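Local atomic coordinates of mitochondrial antiviral signaling protein (MAVS) (Equus caballus, PDB entry 4O9L), a protein that probably relays antiviral innate immune signals through its caspase recruitment domain, which assembles into prion-like filaments. Residues Ala7-Phe12 / Ser64-Asn69; Gln13-Arg16 / Asn21-Arg24; Gln42-Ala47 / Leu58-Thr63; Ser74-Leu79 / Gly86-Val91. The protein carries 1 engineered substitution. All coordinates share one frame; numbering follows the deposited sequence.

Contact 1 (Ala7-Phe12 / Ser64-Asn69); sequences AEDKTF and SLRRRN
Arg-66 lays its side chain across Phe-12 and reaches Asp-9 with its end. The guanidinium is nearly parallel to the Phe-12 ring: the planes differ by 15° and the centres lie 3.9 Å apart. This is a stacked cation-pi contact, shifted off the ring centre. Arg-66 CD fills the middle of the same face and makes a CH-pi contact, 3.7 Å from the Phe-12 centroid. The Arg-66 chain is extended from CG to NE, so CD, NE and CZ pass over the ring in turn. Phe-12 has CG anti to its backbone N (chi1 -178°), which sends the ring toward the 64-69 segment.

Asp-9 comes to the guanidinium edge, near its plane. Its OD1 forms a long salt bridge with Arg-66 NH1 at 3.4 Å, and the carboxylate and guanidinium planes are only 18° apart. Ring and carboxylate together limit how the charged group can turn. Trp-71 of helix 71-81 also touches Phe-12. A water lies between Glu-8 OE2 and Arg-68 O and may bond to either, weakly to Glu-8. The contact pins helix 6-17 to the end of helix 39-66 in the all-helical death fold of a caspase recruitment domain.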
loop_
_atom_site.group_PDB
_atom_site.type_symbol
_atom_site.label_atom_id
_atom_site.label_comp_id
_atom_site.label_asym_id
_atom_site.label_seq_id
_atom_site.Cartn_x
_atom_site.Cartn_y
_atom_site.Cartn_z
ATOM N N ALA A 7 10.609 -5.542 10.206
ATOM C CA ALA A 7 9.783 -4.331 10.247
ATOM C C ALA A 7 8.754 -4.303 9.119
ATOM O O ALA A 7 7.592 -3.929 9.329
ATOM C CB ALA A 7 10.653 -3.085 10.213
ATOM N N GLU A 8 9.173 -4.700 7.920
ATOM C CA GLU A 8 8.241 -4.794 6.792
ATOM C C GLU A 8 7.106 -5.777 7.062
ATOM O O GLU A 8 5.943 -5.467 6.842
ATOM C CB GLU A 8 8.984 -5.159 5.494
ATOM C CG GLU A 8 9.636 -3.953 4.815
ATOM C CD GLU A 8 10.519 -4.336 3.643
ATOM O OE1 GLU A 8 11.071 -5.460 3.641
ATOM O OE2 GLU A 8 10.658 -3.511 2.718
ATOM N N ASP A 9 7.456 -6.961 7.537
ATOM C CA ASP A 9 6.470 -7.993 7.840
ATOM C C ASP A 9 5.486 -7.526 8.907
ATOM O O ASP A 9 4.267 -7.707 8.771
ATOM C CB ASP A 9 7.180 -9.257 8.313
ATOM C CG ASP A 9 6.213 -10.304 8.827
ATOM O OD1 ASP A 9 5.432 -10.839 8.021
ATOM O OD2 ASP A 9 6.236 -10.598 10.041
ATOM N N LYS A 10 6.024 -6.923 9.964
ATOM C CA LYS A 10 5.213 -6.380 11.053
ATOM C C LYS A 10 4.227 -5.348 10.524
ATOM O O LYS A 10 3.055 -5.314 10.928
ATOM C CB LYS A 10 6.120 -5.738 12.107
ATOM C CG LYS A 10 5.376 -4.951 13.171
ATOM C CD LYS A 10 6.340 -4.357 14.191
ATOM C CE LYS A 10 7.169 -5.444 14.881
ATOM N NZ LYS A 10 8.425 -4.872 15.450
ATOM N N THR A 11 4.705 -4.519 9.604
ATOM C CA THR A 11 3.867 -3.500 8.983
ATOM C C THR A 11 2.777 -4.141 8.117
ATOM O O THR A 11 1.605 -3.781 8.226
ATOM C CB THR A 11 4.700 -2.512 8.145
ATOM O OG1 THR A 11 5.721 -1.939 8.972
ATOM C CG2 THR A 11 3.811 -1.376 7.578
ATOM N N PHE A 12 3.161 -5.101 7.275
ATOM C CA PHE A 12 2.178 -5.790 6.452
ATOM C C PHE A 12 1.099 -6.451 7.317
ATOM O O PHE A 12 -0.094 -6.390 7.002
ATOM C CB PHE A 12 2.842 -6.821 5.538
ATOM C CG PHE A 12 1.866 -7.531 4.637
ATOM C CD1 PHE A 12 1.456 -6.946 3.446
ATOM C CD2 PHE A 12 1.344 -8.765 4.993
ATOM C CE1 PHE A 12 0.536 -7.589 2.615
ATOM C CE2 PHE A 12 0.421 -9.413 4.175
ATOM C CZ PHE A 12 0.022 -8.837 2.988
ATOM N N SER A 64 0.647 -6.848 -3.590
ATOM C CA SER A 64 1.532 -6.424 -4.675
ATOM C C SER A 64 2.681 -5.564 -4.151
ATOM O O SER A 64 3.831 -5.726 -4.566
ATOM C CB SER A 64 0.758 -5.664 -5.759
ATOM O OG SER A 64 -0.126 -6.540 -6.435
ATOM N N LEU A 65 2.364 -4.645 -3.242
ATOM C CA LEU A 65 3.380 -3.775 -2.650
ATOM C C LEU A 65 4.439 -4.607 -1.928
ATOM O O LEU A 65 5.637 -4.388 -2.079
ATOM C CB LEU A 65 2.727 -2.771 -1.687
ATOM C CG LEU A 65 2.020 -1.561 -2.322
ATOM C CD1 LEU A 65 1.212 -0.806 -1.271
ATOM C CD2 LEU A 65 3.032 -0.621 -2.983
ATOM N N ARG A 66 3.974 -5.602 -1.185
ATOM C CA ARG A 66 4.830 -6.429 -0.341
ATOM C C ARG A 66 5.948 -7.161 -1.115
ATOM O O ARG A 66 7.001 -7.483 -0.550
ATOM C CB ARG A 66 3.946 -7.423 0.431
ATOM C CG ARG A 66 4.679 -8.316 1.402
ATOM C CD ARG A 66 3.799 -9.464 1.848
ATOM N NE ARG A 66 4.243 -9.992 3.132
ATOM C CZ ARG A 66 3.651 -10.991 3.774
ATOM N NH1 ARG A 66 4.127 -11.404 4.943
ATOM N NH2 ARG A 66 2.584 -11.576 3.242
ATOM N N ARG A 67 5.726 -7.400 -2.407
ATOM C CA ARG A 67 6.730 -8.021 -3.274
ATOM C C ARG A 67 7.821 -7.043 -3.741
ATOM O O ARG A 67 8.808 -7.453 -4.355
ATOM C CB ARG A 67 6.060 -8.619 -4.520
ATOM C CG ARG A 67 5.140 -9.808 -4.265
ATOM C CD ARG A 67 4.643 -10.454 -5.583
ATOM N NE ARG A 67 3.332 -9.945 -5.986
ATOM C CZ ARG A 67 2.177 -10.426 -5.536
ATOM N NH1 ARG A 67 1.023 -9.903 -5.952
ATOM N NH2 ARG A 67 2.180 -11.436 -4.672
ATOM N N ARG A 68 7.650 -5.753 -3.473
ATOM C CA ARG A 68 8.573 -4.757 -4.027
ATOM C C ARG A 68 9.473 -4.096 -2.984
ATOM O O ARG A 68 9.075 -3.888 -1.829
ATOM C CB ARG A 68 7.800 -3.672 -4.799
ATOM C CG ARG A 68 6.952 -4.204 -5.968
ATOM C CD ARG A 68 7.817 -4.766 -7.088
ATOM N NE ARG A 68 7.004 -5.259 -8.204
ATOM C CZ ARG A 68 6.957 -6.528 -8.604
ATOM N NH1 ARG A 68 6.177 -6.881 -9.626
ATOM N NH2 ARG A 68 7.700 -7.447 -7.991
ATOM N N ASN A 69 10.681 -3.746 -3.415
ATOM C CA ASN A 69 11.629 -2.993 -2.597
ATOM C C ASN A 69 11.030 -1.741 -1.956
ATOM O O ASN A 69 10.401 -0.923 -2.642
ATOM C CB ASN A 69 12.834 -2.579 -3.464
ATOM C CG ASN A 69 13.708 -1.512 -2.792
ATOM O OD1 ASN A 69 13.437 -0.300 -2.875
ATOM N ND2 ASN A 69 14.774 -1.961 -2.133
HETATM O O HOH W 1 10.550 -5.537 0.564
#

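Contact 2 (Gln13-Arg16 / Asn21-Arg24)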
loop_
_atom_site.group_PDB
_atom_site.type_symbol
_atom_site.label_atom_id
_atom_site.label_comp_id
_atom_site.label_asym_id
_atom_site.label_seq_id
_atom_site.Cartn_x
_atom_site.Cartn_y
_atom_site.Cartn_z
ATOM N N GLN A 13 1.516 -7.070 8.414
ATOM C CA GLN A 13 0.569 -7.756 9.283
ATOM C C GLN A 13 -0.370 -6.772 9.976
ATOM O O GLN A 13 -1.550 -7.062 10.193
ATOM C CB GLN A 13 1.305 -8.632 10.304
ATOM C CG GLN A 13 2.129 -9.769 9.675
ATOM C CD GLN A 13 1.319 -10.651 8.725
ATOM O OE1 GLN A 13 0.144 -10.944 8.973
ATOM N NE2 GLN A 13 1.952 -11.088 7.636
ATOM N N TYR A 14 0.152 -5.602 10.310
ATOM C CA TYR A 14 -0.666 -4.562 10.913
ATOM C C TYR A 14 -1.756 -4.113 9.940
ATOM O O TYR A 14 -2.932 -4.022 10.318
ATOM C CB TYR A 14 0.197 -3.373 11.340
ATOM C CG TYR A 14 -0.610 -2.173 11.788
ATOM C CD1 TYR A 14 -1.163 -2.113 13.064
ATOM C CD2 TYR A 14 -0.817 -1.098 10.933
ATOM C CE1 TYR A 14 -1.905 -0.996 13.477
ATOM C CE2 TYR A 14 -1.558 0.018 11.328
ATOM C CZ TYR A 14 -2.098 0.064 12.597
ATOM O OH TYR A 14 -2.826 1.177 12.978
ATOM N N ILE A 15 -1.364 -3.823 8.698
ATOM C CA ILE A 15 -2.315 -3.377 7.683
ATOM C C ILE A 15 -3.407 -4.441 7.500
ATOM O O ILE A 15 -4.599 -4.123 7.480
ATOM C CB ILE A 15 -1.607 -3.045 6.342
ATOM C CG1 ILE A 15 -0.697 -1.822 6.515
ATOM C CG2 ILE A 15 -2.623 -2.764 5.247
ATOM C CD1 ILE A 15 0.284 -1.570 5.338
ATOM N N ARG A 16 -2.985 -5.703 7.405
ATOM C CA ARG A 16 -3.887 -6.855 7.339
ATOM C C ARG A 16 -4.906 -6.876 8.476
ATOM O O ARG A 16 -6.117 -6.969 8.243
ATOM C CB ARG A 16 -3.071 -8.155 7.402
ATOM C CG ARG A 16 -2.773 -8.794 6.056
ATOM C CD ARG A 16 -3.713 -9.973 5.779
ATOM N NE ARG A 16 -3.472 -11.107 6.677
ATOM C CZ ARG A 16 -2.674 -12.138 6.398
ATOM N NH1 ARG A 16 -2.525 -13.120 7.280
ATOM N NH2 ARG A 16 -2.024 -12.190 5.240
ATOM N N ASN A 21 -9.335 0.178 8.627
ATOM C CA ASN A 21 -8.742 1.499 8.827
ATOM C C ASN A 21 -8.256 2.117 7.526
ATOM O O ASN A 21 -8.104 3.345 7.431
ATOM C CB ASN A 21 -7.559 1.425 9.799
ATOM C CG ASN A 21 -7.981 1.108 11.220
ATOM O OD1 ASN A 21 -9.146 0.795 11.484
ATOM N ND2 ASN A 21 -7.024 1.185 12.152
ATOM N N PHE A 22 -8.005 1.264 6.530
ATOM C CA PHE A 22 -7.377 1.688 5.282
ATOM C C PHE A 22 -8.373 1.777 4.126
ATOM O O PHE A 22 -7.997 2.027 2.980
ATOM C CB PHE A 22 -6.192 0.755 4.955
ATOM C CG PHE A 22 -5.049 0.888 5.936
ATOM C CD1 PHE A 22 -4.066 1.852 5.747
ATOM C CD2 PHE A 22 -4.995 0.101 7.075
ATOM C CE1 PHE A 22 -3.031 2.013 6.669
ATOM C CE2 PHE A 22 -3.966 0.249 8.001
ATOM C CZ PHE A 22 -2.978 1.205 7.794
ATOM N N SER A 23 -9.656 1.604 4.430
ATOM C CA SER A 23 -10.668 1.472 3.380
ATOM C C SER A 23 -10.923 2.743 2.565
ATOM O O SER A 23 -11.509 2.684 1.483
ATOM C CB SER A 23 -11.984 0.951 3.961
ATOM O OG SER A 23 -12.619 1.951 4.735
ATOM N N ARG A 24 -10.492 3.890 3.074
ATOM C CA ARG A 24 -10.732 5.147 2.368
ATOM C C ARG A 24 -9.612 5.539 1.403
ATOM O O ARG A 24 -9.672 6.594 0.772
ATOM C CB ARG A 24 -11.059 6.282 3.348
ATOM C CG ARG A 24 -12.536 6.311 3.752
ATOM C CD ARG A 24 -12.771 7.130 5.023
ATOM N NE ARG A 24 -12.034 6.582 6.160
ATOM C CZ ARG A 24 -12.456 5.569 6.912
ATOM N NH1 ARG A 24 -11.713 5.130 7.919
ATOM N NH2 ARG A 24 -13.620 4.990 6.651
HETATM O O HOH W 2 -4.235 2.998 11.148
#
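Phe-22 packs its ring against Ile-15 and Tyr-14, which are neighbours on helix 6-17. This is the tight part of the contact. Ile-15 covers one face of the ring. Its CG1 lies 4.0 Å from Phe-22 CZ, while its CG2 stands above the plane, offset toward the rim. The backbone takes part too: Ile-15 CA is 4.0 Å from Phe-22 CE2. Tyr-14 meets the same ring at its edge, with Tyr-14 CE2 in the ring plane and 4.0 Å from Phe-22 CZ. The Tyr-14 and Phe-22 side chains cross at about a right angle. In Phe-22 the CG atom is anti to the carbonyl carbon (chi1 -67°), and the ring thus leans back onto helix 6-17.

The loose side is polar. Tyr-14 OH and Asn-21 ND2 are 4.3 Å apart, too far for a direct bond. A water spans the distance, 2.9 Å from Tyr-14 OH. It accepts only a weak bond from Asn-21 ND2. Tyr-14 also stacks with His-18 in the turn that follows.

The loop of Phe-22 thus folds back against helix 6-17. Leu-87 and Val-91 of helix 85-96 touch Phe-22, whereas Ile-15 continues to Phe-62 of helix 39-66 and to Trp-71 and Leu-75 of helix 71-81.

Contact 3 (Gln42-Ala47 / Leu58-Thr63); sequences QDRLRA and LLELFT
The 42-47 and 58-63 segments run nearly antiparallel, with axes at 162° and a closest approach of 10.5 Å. Both belong to helical residues 39-66, where the chain reverses direction, so they pair as the two arms of a helical hairpin in the death fold. The axes are rather far apart, and long side chains bridge the distance.

Leu-45 is central on the first arm and points toward the second. Its two methyl groups have different partners. Leu-45 CD1 meets Leu-61 CD1 at 3.7 Å, and these two side chains cross at about a right angle. Leu-45 CD2 touches the aliphatic part of Glu-60, 3.8 Å from Glu-60 CG. Behind this apolar pair, Ile-30 touches Leu-61, and Leu-31 and Leu-37 touch Leu-45.

The more exposed flank carries a salt bridge between Arg-44 and Glu-60. Arg-44 starts extended and bends at chi3 (62°), which turns its guanidinium across to the other arm. Glu-60 also bends, at chi2. The flat groups are steeply inclined, so this is a single-contact bridge and not a two-pronged carboxylate-guanidinium pair. Arg-44 NH2 has a separate partner, Ser-64 OG, so two nitrogens of one guanidinium grip the second arm. Arg-67 NH1 makes a further, long and weak ion pair with Glu-60 OE2. The main bond, Arg-44 NH1 to Glu-60 OE2, is 2.8 Å long but bent to 142° at the hydrogen, and it arrives on the anti side of the carboxylate oxygen, out of the carboxylate plane.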
loop_
_atom_site.group_PDB
_atom_site.type_symbol
_atom_site.label_atom_id
_atom_site.label_comp_id
_atom_site.label_asym_id
_atom_site.label_seq_id
_atom_site.Cartn_x
_atom_site.Cartn_y
_atom_site.Cartn_z
ATOM N N GLN A 42 1.583 -1.277 -12.297
ATOM C CA GLN A 42 0.618 -0.194 -12.446
ATOM C C GLN A 42 -0.461 -0.605 -13.429
ATOM O O GLN A 42 -1.649 -0.485 -13.138
ATOM C CB GLN A 42 1.308 1.073 -12.956
ATOM C CG GLN A 42 2.370 1.634 -12.030
ATOM C CD GLN A 42 1.784 2.501 -10.937
ATOM O OE1 GLN A 42 0.564 2.632 -10.824
ATOM N NE2 GLN A 42 2.654 3.112 -10.130
ATOM N N ASP A 43 -0.032 -1.098 -14.589
ATOM C CA ASP A 43 -0.952 -1.502 -15.652
ATOM C C ASP A 43 -1.941 -2.541 -15.150
ATOM O O ASP A 43 -3.142 -2.408 -15.345
ATOM C CB ASP A 43 -0.183 -2.063 -16.855
ATOM C CG ASP A 43 0.544 -0.985 -17.640
ATOM O OD1 ASP A 43 0.217 0.208 -17.457
ATOM O OD2 ASP A 43 1.428 -1.336 -18.453
ATOM N N ARG A 44 -1.416 -3.572 -14.499
ATOM C CA ARG A 44 -2.233 -4.662 -13.978
ATOM C C ARG A 44 -3.204 -4.205 -12.885
ATOM O O ARG A 44 -4.368 -4.619 -12.854
ATOM C CB ARG A 44 -1.336 -5.782 -13.447
ATOM C CG ARG A 44 -2.099 -6.899 -12.793
ATOM C CD ARG A 44 -1.186 -8.036 -12.354
ATOM N NE ARG A 44 -0.202 -7.617 -11.356
ATOM C CZ ARG A 44 -0.439 -7.514 -10.048
ATOM N NH1 ARG A 44 -1.644 -7.785 -9.557
ATOM N NH2 ARG A 44 0.532 -7.128 -9.226
ATOM N N LEU A 45 -2.732 -3.348 -11.988
ATOM C CA LEU A 45 -3.581 -2.871 -10.903
ATOM C C LEU A 45 -4.698 -1.917 -11.381
ATOM O O LEU A 45 -5.807 -1.958 -10.851
ATOM C CB LEU A 45 -2.742 -2.260 -9.770
ATOM C CG LEU A 45 -1.928 -3.285 -8.967
ATOM C CD1 LEU A 45 -0.862 -2.582 -8.117
ATOM C CD2 LEU A 45 -2.837 -4.132 -8.072
ATOM N N ARG A 46 -4.425 -1.076 -12.379
ATOM C CA ARG A 46 -5.496 -0.257 -12.959
ATOM C C ARG A 46 -6.574 -1.125 -13.615
ATOM O O ARG A 46 -7.776 -0.852 -13.474
ATOM C CB ARG A 46 -4.956 0.774 -13.954
ATOM C CG ARG A 46 -4.250 1.956 -13.290
ATOM C CD ARG A 46 -3.968 3.089 -14.283
ATOM N NE ARG A 46 -3.445 2.605 -15.558
ATOM C CZ ARG A 46 -2.152 2.477 -15.848
ATOM N NH1 ARG A 46 -1.780 2.032 -17.041
ATOM N NH2 ARG A 46 -1.232 2.792 -14.947
ATOM N N ALA A 47 -6.146 -2.180 -14.305
ATOM C CA ALA A 47 -7.083 -3.098 -14.947
ATOM C C ALA A 47 -7.832 -3.935 -13.901
ATOM O O ALA A 47 -9.013 -4.238 -14.067
ATOM C CB ALA A 47 -6.368 -3.988 -15.943
ATOM N N LEU A 58 -7.745 -3.098 -3.430
ATOM C CA LEU A 58 -6.928 -2.644 -2.323
ATOM C C LEU A 58 -6.225 -3.835 -1.657
ATOM O O LEU A 58 -5.050 -3.741 -1.283
ATOM C CB LEU A 58 -7.787 -1.865 -1.325
ATOM C CG LEU A 58 -7.032 -1.127 -0.228
ATOM C CD1 LEU A 58 -6.068 -0.113 -0.832
ATOM C CD2 LEU A 58 -8.025 -0.445 0.716
ATOM N N LEU A 59 -6.931 -4.958 -1.519
ATOM C CA LEU A 59 -6.312 -6.164 -0.975
ATOM C C LEU A 59 -5.146 -6.578 -1.873
ATOM O O LEU A 59 -4.035 -6.871 -1.402
ATOM C CB LEU A 59 -7.332 -7.295 -0.868
ATOM C CG LEU A 59 -8.401 -7.142 0.222
ATOM C CD1 LEU A 59 -9.495 -8.183 0.069
ATOM C CD2 LEU A 59 -7.785 -7.241 1.612
ATOM N N GLU A 60 -5.397 -6.576 -3.179
ATOM C CA GLU A 60 -4.379 -6.963 -4.142
ATOM C C GLU A 60 -3.215 -5.968 -4.145
ATOM O O GLU A 60 -2.054 -6.345 -4.329
ATOM C CB GLU A 60 -5.008 -7.126 -5.532
ATOM C CG GLU A 60 -4.026 -7.457 -6.651
ATOM C CD GLU A 60 -3.216 -8.714 -6.391
ATOM O OE1 GLU A 60 -3.687 -9.617 -5.655
ATOM O OE2 GLU A 60 -2.091 -8.797 -6.935
ATOM N N LEU A 61 -3.528 -4.700 -3.916
ATOM C CA LEU A 61 -2.501 -3.661 -3.870
ATOM C C LEU A 61 -1.467 -3.931 -2.767
ATOM O O LEU A 61 -0.258 -3.819 -2.989
ATOM C CB LEU A 61 -3.139 -2.281 -3.675
ATOM C CG LEU A 61 -2.158 -1.105 -3.530
ATOM C CD1 LEU A 61 -1.242 -1.017 -4.750
ATOM C CD2 LEU A 61 -2.891 0.221 -3.324
ATOM N N PHE A 62 -1.942 -4.303 -1.581
ATOM C CA PHE A 62 -1.028 -4.527 -0.460
ATOM C C PHE A 62 -0.135 -5.739 -0.686
ATOM O O PHE A 62 1.075 -5.686 -0.425
ATOM C CB PHE A 62 -1.790 -4.606 0.873
ATOM C CG PHE A 62 -2.351 -3.272 1.332
ATOM C CD1 PHE A 62 -1.530 -2.143 1.399
ATOM C CD2 PHE A 62 -3.691 -3.144 1.684
ATOM C CE1 PHE A 62 -2.034 -0.908 1.823
ATOM C CE2 PHE A 62 -4.211 -1.911 2.109
ATOM C CZ PHE A 62 -3.380 -0.793 2.172
ATOM N N THR A 63 -0.700 -6.829 -1.200
ATOM C CA THR A 63 0.138 -7.996 -1.495
ATOM C C THR A 63 1.078 -7.707 -2.671
ATOM O O THR A 63 2.193 -8.237 -2.733
ATOM C CB THR A 63 -0.680 -9.316 -1.667
ATOM O OG1 THR A 63 -1.552 -9.210 -2.787
ATOM C CG2 THR A 63 -1.523 -9.573 -0.439
#

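Contact 4 (Ser74-Leu79 / Gly86-Val91)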
loop_
_atom_site.group_PDB
_atom_site.type_symbol
_atom_site.label_atom_id
_atom_site.label_comp_id
_atom_site.label_asym_id
_atom_site.label_seq_id
_atom_site.Cartn_x
_atom_site.Cartn_y
_atom_site.Cartn_z
ATOM N N SER A 74 7.452 3.871 0.378
ATOM C CA SER A 74 6.667 4.269 -0.784
ATOM C C SER A 74 5.221 4.543 -0.358
ATOM O O SER A 74 4.662 5.596 -0.671
ATOM C CB SER A 74 6.717 3.172 -1.857
ATOM O OG SER A 74 6.122 3.621 -3.067
ATOM N N LEU A 75 4.621 3.602 0.375
ATOM C CA LEU A 75 3.239 3.758 0.841
ATOM C C LEU A 75 3.047 4.968 1.749
ATOM O O LEU A 75 2.079 5.710 1.602
ATOM C CB LEU A 75 2.780 2.503 1.569
ATOM C CG LEU A 75 1.392 2.504 2.215
ATOM C CD1 LEU A 75 0.305 2.712 1.160
ATOM C CD2 LEU A 75 1.199 1.163 2.953
ATOM N N ILE A 76 3.965 5.159 2.689
ATOM C CA ILE A 76 3.893 6.298 3.596
ATOM C C ILE A 76 3.889 7.595 2.796
ATOM O O ILE A 76 3.026 8.457 3.012
ATOM C CB ILE A 76 5.058 6.291 4.613
ATOM C CG1 ILE A 76 4.831 5.183 5.646
ATOM C CG2 ILE A 76 5.205 7.664 5.309
ATOM C CD1 ILE A 76 6.063 4.799 6.412
ATOM N N GLY A 77 4.834 7.732 1.865
ATOM C CA GLY A 77 4.883 8.921 1.018
ATOM C C GLY A 77 3.606 9.126 0.212
ATOM O O GLY A 77 3.094 10.248 0.074
ATOM N N ALA A 78 3.082 8.030 -0.325
ATOM C CA ALA A 78 1.900 8.088 -1.170
ATOM C C ALA A 78 0.653 8.437 -0.359
ATOM O O ALA A 78 -0.229 9.168 -0.839
ATOM C CB ALA A 78 1.711 6.770 -1.913
ATOM N N LEU A 79 0.565 7.908 0.860
ATOM C CA LEU A 79 -0.562 8.241 1.730
ATOM C C LEU A 79 -0.598 9.744 2.026
ATOM O O LEU A 79 -1.658 10.368 1.975
ATOM C CB LEU A 79 -0.533 7.405 3.020
ATOM C CG LEU A 79 -0.895 5.929 2.797
ATOM C CD1 LEU A 79 -0.484 5.040 3.992
ATOM C CD2 LEU A 79 -2.389 5.791 2.497
ATOM N N GLY A 86 -2.665 10.761 8.300
ATOM C CA GLY A 86 -2.872 10.013 9.525
ATOM C C GLY A 86 -2.563 8.538 9.332
ATOM O O GLY A 86 -1.951 7.902 10.201
ATOM N N LEU A 87 -2.981 7.984 8.195
ATOM C CA LEU A 87 -2.632 6.605 7.878
ATOM C C LEU A 87 -1.117 6.482 7.717
ATOM O O LEU A 87 -0.525 5.500 8.176
ATOM C CB LEU A 87 -3.353 6.116 6.623
ATOM C CG LEU A 87 -4.889 6.094 6.672
ATOM C CD1 LEU A 87 -5.456 5.466 5.396
ATOM C CD2 LEU A 87 -5.366 5.338 7.895
ATOM N N ALA A 88 -0.494 7.470 7.070
ATOM C CA ALA A 88 0.961 7.478 6.946
ATOM C C ALA A 88 1.637 7.465 8.314
ATOM O O ALA A 88 2.596 6.717 8.513
ATOM C CB ALA A 88 1.452 8.669 6.128
ATOM N N ASP A 89 1.160 8.287 9.246
ATOM C CA ASP A 89 1.764 8.320 10.580
ATOM C C ASP A 89 1.613 6.986 11.321
ATOM O O ASP A 89 2.527 6.551 12.026
ATOM C CB ASP A 89 1.184 9.453 11.444
ATOM C CG ASP A 89 1.575 10.844 10.946
ATOM O OD1 ASP A 89 2.588 10.972 10.220
ATOM O OD2 ASP A 89 0.859 11.815 11.285
ATOM N N GLU A 90 0.466 6.336 11.171
ATOM C CA GLU A 90 0.241 5.088 11.897
ATOM C C GLU A 90 1.127 3.969 11.348
ATOM O O GLU A 90 1.655 3.145 12.112
ATOM C CB GLU A 90 -1.242 4.694 11.882
ATOM C CG GLU A 90 -2.119 5.588 12.770
ATOM C CD GLU A 90 -1.594 5.687 14.203
ATOM O OE1 GLU A 90 -1.697 4.693 14.962
ATOM O OE2 GLU A 90 -1.069 6.761 14.572
ATOM N N VAL A 91 1.296 3.958 10.028
ATOM C CA VAL A 91 2.138 2.963 9.359
ATOM C C VAL A 91 3.594 3.157 9.768
ATOM O O VAL A 91 4.279 2.191 10.083
ATOM C CB VAL A 91 2.003 3.042 7.806
ATOM C CG1 VAL A 91 3.085 2.198 7.104
ATOM C CG2 VAL A 91 0.634 2.574 7.366
#
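Ile-76 and Leu-79 meet Ala-88, and the flat groups involved are backbone peptides. Leu-79 CD1 lies over one face of the Leu-87/Ala-88 peptide, 3.9 Å from Ala-88 N. Ala-88 CB meets the Ile-76 carbonyl at its oxygen, 3.5 Å from Ile-76 O and moderately tilted from the peptide plane. Ile-76 CG1 comes near the peptide that follows Ala-88, at Ala-88 O.

The small Ala-88 side chain lets the helices close in. The CA atoms of Ile-76 and Ala-88 are 4.6 Å apart, and the axes approach to 8.2 Å at a crossing angle of -156°. Ala-88 CB sits between Ile-76 and Leu-79, 3.9 Å from Leu-79 CB. On one flank Ile-76 CG1 packs on Val-91 CG1 at 3.8 Å, and Ile-76 CD1 touches the same methyl. Val-91 CG1 is anti to its backbone N (chi1 169°), which aims this branch at Ile-76. On the other flank Leu-79 CD1 lies on Leu-87 CB, the two side chains crossing at about a right angle.

The contact is largely buried. It joins helices 71-81 and 85-96 as close antiparallel neighbours. Ile-30 of helix 27-30 touches Leu-79, and Thr-11 of helix 6-17 touches Val-91.

In the fold
All four contacts lie in one caspase recruitment domain, a compact helical bundle. Contacts 1 and 4 join different helices, contact 2 a helix and the loop after it, and contact 3 two parts of residues 39-66. Contacts 1 and 2 share helix 6-17, contacts 1 and 3 helix 39-66. Along the chain, contacts 2 and 3 come in series within the loop closed by contact 1, and contact 4 follows. Contacts 3 and 4 are the most distant, about 17 Å between centres; Phe-62 and Leu-75 connect them. The first helix packs on the end of helix 39-66, the last on helix 71-81, and Thr-11 and Val-91 join first to last. Such a unit probably builds the filaments.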